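PDB 5CQF: L-lysine 6-monooxygenase from Pseudomonas syringae pv. tomato, which probably hydroxylates the side-chain amino group of L-lysine, using FAD and NADPH, in a siderophore biosynthesis pathway. Local coordinates for residues T67-H72 / H112-Y117; E329-D332 / R337-V340; A369-G374 / S400-G405. All coordinates share one frame; numbering follows the deposited sequence.

How the interactions relate
The three contacts lie far apart and follow one another along the chain. Interaction 1 joins the loop after helix 57-64 to helix 111-125. Interaction 2 is the end of a beta hairpin, and its centre lies 31 Å from the centre of the chain. Interaction 3 ties a loop turn to the short helix 401-404, on the opposite side of the chain's centre from interaction 1. The centres of interactions 1 and 3 are 30 Å apart, with nearest atoms about 15 Å apart. Interaction 2 has its centre 38 Å from that of interaction 1 and 35 Å from that of interaction 3.

Interaction 1: residues T67-H72 / H112-Y117; sequences TDINHH and HEWSDY
Trp114 of helix 111-125 reaches across to Ile69 and His71, in a loop-on-helix contact within the FAD-dependent monooxygenase fold. The loop follows helix 57-64, and its residue Asn70 is the centre of an inverse gamma turn.

The apolar part is small. Ile69 CB lies 3.7 Å from Trp114 CD1, and Ile69 CG2 touches the same indole carbon. The isoleucine and the indole run antiparallel past one another. The aromatic part involves His71, whose CE1 comes to 3.5 Å from Trp114 CZ2. The imidazole and the six-membered indole ring are inclined at 51°, an oblique pair. His71 CG sits between its own backbone N and carbonyl carbon (chi1 60°), and this turns the ring toward the tryptophan.

Polar bonds set the loop. Asp68 OD1 accepts from Asn70 N at 2.9 Å, an Asx turn. His71 ND1 donates to His72 O at 2.9 Å, which limits rotation of the imidazole. Leu64 of helix 57-64 and the ring of Phe89 on helix 89-96 also meet Trp114.

A water links the two segments. It lies in the indole plane, accepts from Trp114 NE1 at 2.8 Å and is hydrogen-bonded to Ile69 O at 2.8 Å.

Interaction 2: residues E329-D332 / R337-V340; sequences ELTD and RTRV
Leu330 and Arg339 exchange two backbone hydrogen bonds in this antiparallel beta hairpin of strands 325-332 and 338-343. Leu330 N donates to Arg339 O at 2.8 Å, and Arg339 N returns a bond to Leu330 O at 3.0 Å. Nearer the turn, Asp332 N donates to Arg337 O at 2.9 Å. The axes of segments 329-332 and 338-340 approach to 4.7 Å, with 158° between their directions.

Weaker CA-H...O contacts fill the ladder. Thr338 CA lies 3.1 Å from Leu330 O, and Glu329 CA lies 3.4 Å from Arg339 O.

The non-hydrogen-bonded pairs are Glu329 with Val340 and Thr331 with Thr338, all with side chains on one face. Leu330 and Arg339 take the other face, where both touch Tyr311. The neighbouring strand 314-322 completes the three-stranded sheet, and its Ser317 OG bonds to Glu329 OE1 and Thr331 OG1. Asp332 OD2 bonds to Tyr261 OH of the fourth subunit, so the end of the hairpin also contacts another copy of the protein.

The two threonine side chains run alongside each other. In Thr338, chi1 58° places OG1 between the backbone N and the carbonyl carbon. This leaves CG2 anti to the carbonyl carbon and 3.4 Å from Thr331 OG1.

Interaction 3: residues A369-G374 / S400-G405; sequences AADVDG and SERSHG
Asp371 and Asp373 face Arg402 from a type I beta turn that runs from Asp371 to Gly374. The turn is closed by Gly374 N donating to Asp371 O at 3.0 Å. Gly374 has positive phi. Across the contact is the short helix 401-404. Ser400 is its N-cap, and Ser400 OG accepts from Ser403 N at 3.3 Å. Gly405 leaves the helix with positive phi.

Arg402 holds Asp373 in a side-on, two-nitrogen salt bridge. Its NH2 donates to Asp373 OD1 at 2.8 Å, on the syn lone pair of that oxygen. Its NE donates to Asp373 OD2 at 3.0 Å, also on the syn side. The carboxylate and guanidinium are nearly coplanar, 22° apart. Arg402 CG lies between the backbone N and the carbonyl carbon, and chi2 is extended. The chain then turns at both chi3 (-68°) and chi4, which brings NE and NH2 to the carboxylate.

These residues form a salt-bridge network that joins the loop between strands 345-348 and 393-396 to the helix following strand 393-396. Asp371 CB packs 3.5 Å from Arg402 NH2. Asp371 OD2 has a long salt bridge to the same NH2 of Arg402, at 3.8 Å. That pair interacts by charge only, with the oxygen well out of the guanidinium plane and the two flat groups 84° apart. Arg402 NH2 also bonds to Leu376 O, and Asp373 OD1 accepts from Gly375 N. This further fixes the guanidinium and carboxylate. Leu356 packs on both Asp373 and Arg402.

A water extends the link. It accepts from Ser403 OG at 2.7 Å and donates to Asp371 OD2 at 2.9 Å.

Interaction 1: residues T67-H72 / H112-Y117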
ATOM      1  N   THR A  67      16.755  13.409   5.996  1.00 50.48           N
ATOM      2  CA  THR A  67      15.434  14.017   6.111  1.00 50.77           C
ATOM      3  C   THR A  67      14.312  13.122   5.568  1.00 45.85           C
ATOM      4  O   THR A  67      14.403  12.610   4.464  1.00 47.01           O
ATOM      5  CB  THR A  67      15.400  15.391   5.429  1.00 51.35           C
ATOM      6  OG1 THR A  67      16.501  16.167   5.923  1.00 52.66           O
ATOM      7  CG2 THR A  67      14.071  16.106   5.748  1.00 51.58           C
ATOM      8  N   ASP A  68      13.260  12.952   6.373  1.00 42.71           N
ATOM      9  CA  ASP A  68      12.092  12.154   5.998  1.00 41.31           C
ATOM     10  C   ASP A  68      11.235  12.954   5.024  1.00 41.09           C
ATOM     11  O   ASP A  68      10.570  13.916   5.411  1.00 41.33           O
ATOM     12  CB  ASP A  68      11.288  11.754   7.253  1.00 41.12           C
ATOM     13  CG  ASP A  68      10.043  10.958   6.938  1.00 40.29           C
ATOM     14  OD1 ASP A  68       9.901  10.514   5.778  1.00 42.13           O
ATOM     15  OD2 ASP A  68       9.190  10.763   7.856  1.00 40.82           O
ATOM     16  N   ILE A  69      11.285  12.564   3.757  1.00 40.86           N
ATOM     17  CA  ILE A  69      10.512  13.236   2.678  1.00 41.83           C
ATOM     18  C   ILE A  69       9.306  12.397   2.314  1.00 39.69           C
ATOM     19  O   ILE A  69       8.718  12.554   1.252  1.00 39.75           O
ATOM     20  CB  ILE A  69      11.353  13.567   1.377  1.00 42.63           C
ATOM     21  CG1 ILE A  69      12.222  12.402   0.875  1.00 42.97           C
ATOM     22  CG2 ILE A  69      12.291  14.731   1.618  1.00 42.38           C
ATOM     23  CD1 ILE A  69      11.473  11.211   0.350  1.00 43.02           C
ATOM     24  N   ASN A  70       8.920  11.505   3.210  1.00 40.83           N
ATOM     25  CA  ASN A  70       7.721  10.706   3.002  1.00 41.35           C
ATOM     26  C   ASN A  70       6.562  11.530   3.590  1.00 41.74           C
ATOM     27  O   ASN A  70       6.064  11.284   4.703  1.00 41.97           O
ATOM     28  CB  ASN A  70       7.899   9.328   3.630  1.00 41.96           C
ATOM     29  CG  ASN A  70       6.748   8.402   3.351  1.00 43.06           C
ATOM     30  OD1 ASN A  70       5.684   8.827   2.956  1.00 45.87           O
ATOM     31  ND2 ASN A  70       6.948   7.130   3.597  1.00 45.19           N
ATOM     32  N   HIS A  71       6.220  12.578   2.836  1.00 42.11           N
ATOM     33  CA  HIS A  71       5.127  13.477   3.149  1.00 39.41           C
ATOM     34  C   HIS A  71       4.426  13.927   1.871  1.00 40.03           C
ATOM     35  O   HIS A  71       4.900  13.736   0.737  1.00 35.95           O
ATOM     36  CB  HIS A  71       5.598  14.679   3.971  1.00 40.41           C
ATOM     37  CG  HIS A  71       6.633  15.523   3.310  1.00 40.00           C
ATOM     38  ND1 HIS A  71       6.387  16.243   2.159  1.00 40.77           N
ATOM     39  CD2 HIS A  71       7.907  15.807   3.665  1.00 40.99           C
ATOM     40  CE1 HIS A  71       7.472  16.920   1.823  1.00 41.48           C
ATOM     41  NE2 HIS A  71       8.408  16.685   2.725  1.00 40.98           N
ATOM     42  N   HIS A  72       3.282  14.549   2.078  1.00 39.77           N
ATOM     43  CA  HIS A  72       2.448  14.939   0.979  1.00 38.03           C
ATOM     44  C   HIS A  72       3.150  16.046   0.188  1.00 35.48           C
ATOM     45  O   HIS A  72       3.890  16.865   0.720  1.00 32.13           O
ATOM     46  CB  HIS A  72       1.066  15.376   1.485  1.00 38.88           C
ATOM     47  CG  HIS A  72       0.063  15.386   0.417  1.00 38.85           C
ATOM     48  ND1 HIS A  72      -0.180  16.503  -0.341  1.00 40.20           N
ATOM     49  CD2 HIS A  72      -0.663  14.388  -0.129  1.00 40.37           C
ATOM     50  CE1 HIS A  72      -1.044  16.202  -1.288  1.00 39.32           C
ATOM     51  NE2 HIS A  72      -1.347  14.923  -1.185  1.00 39.21           N
ATOM     52  N   HIS A 112      15.861  12.986  -4.446  1.00 39.66           N
ATOM     53  CA  HIS A 112      16.506  13.563  -5.631  1.00 40.82           C
ATOM     54  C   HIS A 112      15.568  14.587  -6.310  1.00 38.17           C
ATOM     55  O   HIS A 112      15.997  15.675  -6.678  1.00 36.79           O
ATOM     56  CB  HIS A 112      16.958  12.417  -6.552  1.00 42.39           C
ATOM     57  CG  HIS A 112      17.404  12.839  -7.914  1.00 46.27           C
ATOM     58  ND1 HIS A 112      18.485  13.671  -8.130  1.00 49.44           N
ATOM     59  CD2 HIS A 112      16.959  12.476  -9.144  1.00 48.42           C
ATOM     60  CE1 HIS A 112      18.663  13.835  -9.430  1.00 49.11           C
ATOM     61  NE2 HIS A 112      17.750  13.120 -10.067  1.00 50.33           N
ATOM     62  N   GLU A 113      14.278  14.257  -6.398  1.00 35.81           N
ATOM     63  CA  GLU A 113      13.307  15.173  -6.962  1.00 34.94           C
ATOM     64  C   GLU A 113      13.139  16.437  -6.106  1.00 34.36           C
ATOM     65  O   GLU A 113      13.150  17.564  -6.637  1.00 33.45           O
ATOM     66  CB  GLU A 113      11.957  14.489  -7.261  1.00 34.44           C
ATOM     67  CG  GLU A 113      11.052  15.379  -8.125  1.00 34.77           C
ATOM     68  CD  GLU A 113       9.851  14.690  -8.763  1.00 34.97           C
ATOM     69  OE1 GLU A 113       9.355  13.645  -8.265  1.00 36.66           O
ATOM     70  OE2 GLU A 113       9.361  15.210  -9.792  1.00 34.19           O
ATOM     71  N   TRP A 114      13.014  16.282  -4.797  1.00 33.98           N
ATOM     72  CA  TRP A 114      12.934  17.464  -3.921  1.00 34.03           C
ATOM     73  C   TRP A 114      14.171  18.361  -4.016  1.00 35.91           C
ATOM     74  O   TRP A 114      14.042  19.584  -3.988  1.00 35.69           O
ATOM     75  CB  TRP A 114      12.726  17.061  -2.463  1.00 33.74           C
ATOM     76  CG  TRP A 114      11.365  16.597  -2.145  1.00 33.08           C
ATOM     77  CD1 TRP A 114      10.969  15.321  -1.845  1.00 34.23           C
ATOM     78  CD2 TRP A 114      10.203  17.393  -2.094  1.00 33.10           C
ATOM     79  NE1 TRP A 114       9.621  15.289  -1.592  1.00 33.91           N
ATOM     80  CE2 TRP A 114       9.137  16.560  -1.737  1.00 33.20           C
ATOM     81  CE3 TRP A 114       9.957  18.744  -2.310  1.00 34.65           C
ATOM     82  CZ2 TRP A 114       7.869  17.025  -1.624  1.00 34.92           C
ATOM     83  CZ3 TRP A 114       8.695  19.196  -2.207  1.00 34.26           C
ATOM     84  CH2 TRP A 114       7.672  18.363  -1.872  1.00 35.45           C
ATOM     85  N   SER A 115      15.362  17.769  -4.143  1.00 37.87           N
ATOM     86  CA  SER A 115      16.589  18.549  -4.420  1.00 40.99           C
ATOM     87  C   SER A 115      16.484  19.374  -5.682  1.00 39.71           C
ATOM     88  O   SER A 115      16.758  20.587  -5.672  1.00 40.29           O
ATOM     89  CB  SER A 115      17.819  17.640  -4.584  1.00 44.10           C
ATOM     90  OG  SER A 115      18.108  17.023  -3.350  1.00 50.02           O
ATOM     91  N   ASP A 116      16.110  18.711  -6.775  1.00 38.12           N
ATOM     92  CA  ASP A 116      15.910  19.398  -8.045  1.00 37.94           C
ATOM     93  C   ASP A 116      14.913  20.535  -7.922  1.00 36.47           C
ATOM     94  O   ASP A 116      15.158  21.653  -8.404  1.00 36.66           O
ATOM     95  CB  ASP A 116      15.437  18.425  -9.120  1.00 39.11           C
ATOM     96  CG  ASP A 116      15.522  19.029 -10.514  1.00 40.51           C
ATOM     97  OD1 ASP A 116      16.651  19.252 -10.972  1.00 43.38           O
ATOM     98  OD2 ASP A 116      14.489  19.303 -11.148  1.00 40.85           O
ATOM     99  N   TYR A 117      13.791  20.258  -7.261  1.00 35.17           N
ATOM    100  CA  TYR A 117      12.798  21.308  -6.979  1.00 34.54           C
ATOM    101  C   TYR A 117      13.447  22.467  -6.275  1.00 35.91           C
ATOM    102  O   TYR A 117      13.268  23.619  -6.622  1.00 35.27           O
ATOM    103  CB  TYR A 117      11.656  20.745  -6.122  1.00 33.64           C
ATOM    104  CG  TYR A 117      10.760  21.784  -5.455  1.00 32.79           C
ATOM    105  CD1 TYR A 117       9.916  22.603  -6.198  1.00 32.41           C
ATOM    106  CD2 TYR A 117      10.749  21.924  -4.057  1.00 32.43           C
ATOM    107  CE1 TYR A 117       9.104  23.542  -5.572  1.00 32.66           C
ATOM    108  CE2 TYR A 117       9.938  22.849  -3.430  1.00 30.72           C
ATOM    109  CZ  TYR A 117       9.126  23.648  -4.176  1.00 31.68           C
ATOM    110  OH  TYR A 117       8.353  24.565  -3.535  1.00 32.13           O
TER
HETATM  111  O   HOH W   1       7.586  13.399  -1.112  1.00 50.06           O

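Interaction 2: residues E329-D332 / R337-V340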
ATOM      1  N   GLU A 329      35.221  -0.947  22.064  1.00 46.49           N
ATOM      2  CA  GLU A 329      34.625  -1.658  23.176  1.00 48.67           C
ATOM      3  C   GLU A 329      33.222  -1.147  23.364  1.00 48.11           C
ATOM      4  O   GLU A 329      33.028   0.054  23.572  1.00 47.05           O
ATOM      5  CB  GLU A 329      35.419  -1.454  24.480  1.00 51.70           C
ATOM      6  CG  GLU A 329      34.901  -2.302  25.647  1.00 52.43           C
ATOM      7  CD  GLU A 329      35.461  -1.888  26.997  1.00 53.95           C
ATOM      8  OE1 GLU A 329      35.156  -0.764  27.468  1.00 52.55           O
ATOM      9  OE2 GLU A 329      36.193  -2.696  27.599  1.00 56.86           O
ATOM     10  N   LEU A 330      32.258  -2.073  23.325  1.00 48.86           N
ATOM     11  CA  LEU A 330      30.859  -1.783  23.643  1.00 45.53           C
ATOM     12  C   LEU A 330      30.499  -2.248  25.038  1.00 44.90           C
ATOM     13  O   LEU A 330      30.936  -3.303  25.486  1.00 45.11           O
ATOM     14  CB  LEU A 330      29.923  -2.498  22.668  1.00 44.65           C
ATOM     15  CG  LEU A 330      30.107  -2.313  21.163  1.00 44.68           C
ATOM     16  CD1 LEU A 330      28.921  -2.886  20.394  1.00 42.54           C
ATOM     17  CD2 LEU A 330      30.297  -0.847  20.826  1.00 44.77           C
ATOM     18  N   THR A 331      29.652  -1.479  25.699  1.00 43.15           N
ATOM     19  CA  THR A 331      29.112  -1.867  26.970  1.00 43.34           C
ATOM     20  C   THR A 331      27.592  -1.846  26.868  1.00 43.80           C
ATOM     21  O   THR A 331      27.004  -0.835  26.474  1.00 41.24           O
ATOM     22  CB  THR A 331      29.634  -0.924  28.079  1.00 43.43           C
ATOM     23  OG1 THR A 331      31.041  -1.113  28.213  1.00 44.67           O
ATOM     24  CG2 THR A 331      28.980  -1.197  29.416  1.00 43.79           C
ATOM     25  N   ASP A 332      26.962  -2.976  27.191  1.00 45.64           N
ATOM     26  CA  ASP A 332      25.515  -3.024  27.330  1.00 45.38           C
ATOM     27  C   ASP A 332      25.165  -2.298  28.619  1.00 48.07           C
ATOM     28  O   ASP A 332      25.593  -2.686  29.680  1.00 48.49           O
ATOM     29  CB  ASP A 332      25.022  -4.457  27.364  1.00 44.73           C
ATOM     30  CG  ASP A 332      23.548  -4.559  27.687  1.00 47.26           C
ATOM     31  OD1 ASP A 332      23.039  -3.736  28.491  1.00 48.49           O
ATOM     32  OD2 ASP A 332      22.882  -5.470  27.133  1.00 49.41           O
ATOM     33  N   ARG A 337      27.657  -6.107  30.644  1.00 57.05           N
ATOM     34  CA  ARG A 337      28.506  -6.984  29.825  1.00 60.93           C
ATOM     35  C   ARG A 337      29.194  -6.148  28.742  1.00 57.35           C
ATOM     36  O   ARG A 337      28.600  -5.199  28.215  1.00 53.04           O
ATOM     37  CB  ARG A 337      27.674  -8.114  29.167  1.00 69.63           C
ATOM     38  CG  ARG A 337      27.995  -9.554  29.603  1.00 79.69           C
ATOM     39  CD  ARG A 337      27.407  -9.956  30.960  1.00 84.69           C
ATOM     40  NE  ARG A 337      25.975 -10.280  30.914  1.00 85.48           N
ATOM     41  CZ  ARG A 337      25.225 -10.564  31.987  1.00 86.70           C
ATOM     42  NH1 ARG A 337      25.768 -10.581  33.205  1.00 86.75           N
ATOM     43  NH2 ARG A 337      23.923 -10.827  31.849  1.00 81.55           N
ATOM     44  N   THR A 338      30.447  -6.477  28.432  1.00 54.67           N
ATOM     45  CA  THR A 338      31.207  -5.758  27.411  1.00 53.18           C
ATOM     46  C   THR A 338      31.565  -6.709  26.307  1.00 54.27           C
ATOM     47  O   THR A 338      31.539  -7.916  26.506  1.00 56.35           O
ATOM     48  CB  THR A 338      32.549  -5.203  27.920  1.00 52.67           C
ATOM     49  OG1 THR A 338      33.333  -6.281  28.423  1.00 57.62           O
ATOM     50  CG2 THR A 338      32.367  -4.161  29.016  1.00 53.79           C
ATOM     51  N   ARG A 339      31.905  -6.149  25.144  1.00 54.22           N
ATOM     52  CA  ARG A 339      32.544  -6.899  24.050  1.00 55.31           C
ATOM     53  C   ARG A 339      33.340  -5.965  23.159  1.00 53.24           C
ATOM     54  O   ARG A 339      33.150  -4.755  23.179  1.00 50.34           O
ATOM     55  CB  ARG A 339      31.520  -7.664  23.222  1.00 56.90           C
ATOM     56  CG  ARG A 339      30.396  -6.800  22.720  1.00 59.87           C
ATOM     57  CD  ARG A 339      29.109  -7.584  22.624  1.00 63.06           C
ATOM     58  NE  ARG A 339      29.191  -8.550  21.548  1.00 67.26           N
ATOM     59  CZ  ARG A 339      28.153  -9.230  21.087  1.00 70.37           C
ATOM     60  NH1 ARG A 339      28.343 -10.081  20.089  1.00 70.73           N
ATOM     61  NH2 ARG A 339      26.932  -9.061  21.615  1.00 68.79           N
ATOM     62  N   VAL A 340      34.243  -6.548  22.387  1.00 55.12           N
ATOM     63  CA  VAL A 340      35.158  -5.800  21.541  1.00 55.39           C
ATOM     64  C   VAL A 340      34.839  -6.103  20.076  1.00 54.40           C
ATOM     65  O   VAL A 340      34.560  -7.241  19.738  1.00 54.90           O
ATOM     66  CB  VAL A 340      36.623  -6.188  21.875  1.00 57.68           C
ATOM     67  CG1 VAL A 340      37.626  -5.530  20.930  1.00 57.52           C
ATOM     68  CG2 VAL A 340      36.934  -5.826  23.318  1.00 56.62           C
TER

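Interaction 3: residues A369-G374 / S400-G405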
ATOM      1  N   ALA A 369      19.098  38.612  26.010  1.00 49.95           N
ATOM      2  CA  ALA A 369      18.528  38.097  27.233  1.00 50.84           C
ATOM      3  C   ALA A 369      18.941  36.647  27.428  1.00 52.70           C
ATOM      4  O   ALA A 369      19.398  35.976  26.493  1.00 52.16           O
ATOM      5  CB  ALA A 369      17.022  38.220  27.212  1.00 51.21           C
ATOM      6  N   ALA A 370      18.769  36.155  28.649  1.00 52.73           N
ATOM      7  CA  ALA A 370      19.141  34.791  28.977  1.00 51.90           C
ATOM      8  C   ALA A 370      17.930  33.923  29.306  1.00 50.59           C
ATOM      9  O   ALA A 370      17.057  34.313  30.073  1.00 53.13           O
ATOM     10  CB  ALA A 370      20.124  34.799  30.138  1.00 54.59           C
ATOM     11  N   ASP A 371      17.874  32.747  28.694  1.00 49.94           N
ATOM     12  CA  ASP A 371      16.889  31.750  29.051  1.00 50.96           C
ATOM     13  C   ASP A 371      17.426  31.039  30.305  1.00 50.84           C
ATOM     14  O   ASP A 371      18.488  31.383  30.815  1.00 48.92           O
ATOM     15  CB  ASP A 371      16.690  30.754  27.889  1.00 52.71           C
ATOM     16  CG  ASP A 371      15.324  30.016  27.937  1.00 55.87           C
ATOM     17  OD1 ASP A 371      14.548  30.161  28.928  1.00 54.73           O
ATOM     18  OD2 ASP A 371      15.028  29.271  26.963  1.00 59.14           O
ATOM     19  N   VAL A 372      16.721  30.025  30.775  1.00 49.85           N
ATOM     20  CA  VAL A 372      17.076  29.365  32.033  1.00 51.85           C
ATOM     21  C   VAL A 372      18.456  28.691  31.997  1.00 51.51           C
ATOM     22  O   VAL A 372      19.023  28.365  33.047  1.00 48.15           O
ATOM     23  CB  VAL A 372      15.995  28.334  32.453  1.00 52.88           C
ATOM     24  CG1 VAL A 372      14.608  28.982  32.396  1.00 53.10           C
ATOM     25  CG2 VAL A 372      16.060  27.072  31.583  1.00 53.95           C
ATOM     26  N   ASP A 373      18.998  28.481  30.796  1.00 49.70           N
ATOM     27  CA  ASP A 373      20.291  27.816  30.676  1.00 49.56           C
ATOM     28  C   ASP A 373      21.408  28.783  30.233  1.00 48.07           C
ATOM     29  O   ASP A 373      22.493  28.352  29.838  1.00 47.58           O
ATOM     30  CB  ASP A 373      20.173  26.613  29.730  1.00 48.10           C
ATOM     31  CG  ASP A 373      19.637  27.001  28.370  1.00 45.73           C
ATOM     32  OD1 ASP A 373      19.648  28.226  28.056  1.00 45.53           O
ATOM     33  OD2 ASP A 373      19.168  26.092  27.644  1.00 44.89           O
ATOM     34  N   GLY A 374      21.143  30.082  30.305  1.00 48.15           N
ATOM     35  CA  GLY A 374      22.084  31.091  29.815  1.00 47.10           C
ATOM     36  C   GLY A 374      21.975  31.340  28.321  1.00 46.22           C
ATOM     37  O   GLY A 374      22.404  32.391  27.839  1.00 46.25           O
ATOM     38  N   SER A 400      14.191  23.972  17.955  1.00 45.70           N
ATOM     39  CA  SER A 400      15.077  23.329  18.949  1.00 43.52           C
ATOM     40  C   SER A 400      14.226  22.828  20.105  1.00 43.51           C
ATOM     41  O   SER A 400      13.160  23.398  20.396  1.00 43.42           O
ATOM     42  CB  SER A 400      16.121  24.299  19.501  1.00 41.73           C
ATOM     43  OG  SER A 400      15.527  25.395  20.156  1.00 40.41           O
ATOM     44  N   GLU A 401      14.688  21.771  20.756  1.00 42.77           N
ATOM     45  CA  GLU A 401      14.023  21.278  21.945  1.00 46.07           C
ATOM     46  C   GLU A 401      13.950  22.372  23.032  1.00 44.25           C
ATOM     47  O   GLU A 401      12.908  22.566  23.648  1.00 43.94           O
ATOM     48  CB  GLU A 401      14.697  19.978  22.448  1.00 50.08           C
ATOM     49  CG  GLU A 401      14.484  18.843  21.443  1.00 55.72           C
ATOM     50  CD  GLU A 401      14.777  17.431  21.959  1.00 60.14           C
ATOM     51  OE1 GLU A 401      14.237  16.466  21.361  1.00 64.59           O
ATOM     52  OE2 GLU A 401      15.539  17.269  22.928  1.00 63.12           O
ATOM     53  N   ARG A 402      15.038  23.108  23.223  1.00 44.74           N
ATOM     54  CA  ARG A 402      15.172  24.009  24.381  1.00 45.72           C
ATOM     55  C   ARG A 402      14.236  25.226  24.248  1.00 45.12           C
ATOM     56  O   ARG A 402      13.697  25.697  25.235  1.00 44.81           O
ATOM     57  CB  ARG A 402      16.645  24.440  24.593  1.00 45.03           C
ATOM     58  CG  ARG A 402      17.234  25.272  23.436  1.00 47.22           C
ATOM     59  CD  ARG A 402      18.670  25.739  23.669  1.00 48.21           C
ATOM     60  NE  ARG A 402      18.755  26.731  24.730  1.00 50.88           N
ATOM     61  CZ  ARG A 402      18.402  28.005  24.595  1.00 53.06           C
ATOM     62  NH1 ARG A 402      17.950  28.473  23.433  1.00 56.93           N
ATOM     63  NH2 ARG A 402      18.513  28.831  25.620  1.00 54.42           N
ATOM     64  N   SER A 403      14.047  25.734  23.033  1.00 44.45           N
ATOM     65  CA  SER A 403      13.188  26.900  22.815  1.00 41.84           C
ATOM     66  C   SER A 403      11.777  26.517  22.383  1.00 40.99           C
ATOM     67  O   SER A 403      10.835  27.244  22.661  1.00 40.49           O
ATOM     68  CB  SER A 403      13.809  27.821  21.767  1.00 42.24           C
ATOM     69  OG  SER A 403      15.009  28.400  22.235  1.00 45.29           O
ATOM     70  N   HIS A 404      11.619  25.411  21.651  1.00 39.98           N
ATOM     71  CA  HIS A 404      10.328  25.124  21.024  1.00 39.13           C
ATOM     72  C   HIS A 404       9.768  23.739  21.293  1.00 40.20           C
ATOM     73  O   HIS A 404       8.695  23.422  20.813  1.00 39.48           O
ATOM     74  CB  HIS A 404      10.417  25.365  19.520  1.00 38.69           C
ATOM     75  CG  HIS A 404      10.968  26.705  19.167  1.00 39.27           C
ATOM     76  ND1 HIS A 404      10.239  27.861  19.299  1.00 40.64           N
ATOM     77  CD2 HIS A 404      12.182  27.082  18.702  1.00 41.56           C
ATOM     78  CE1 HIS A 404      10.975  28.900  18.939  1.00 41.40           C
ATOM     79  NE2 HIS A 404      12.156  28.454  18.553  1.00 40.63           N
ATOM     80  N   GLY A 405      10.472  22.914  22.065  1.00 41.27           N
ATOM     81  CA  GLY A 405       9.978  21.582  22.382  1.00 43.55           C
ATOM     82  C   GLY A 405      10.145  20.527  21.296  1.00 44.73           C
ATOM     83  O   GLY A 405       9.811  19.357  21.513  1.00 43.64           O
TER
HETATM   84  O   HOH W   2      14.422  30.092  24.276  1.00 34.70           O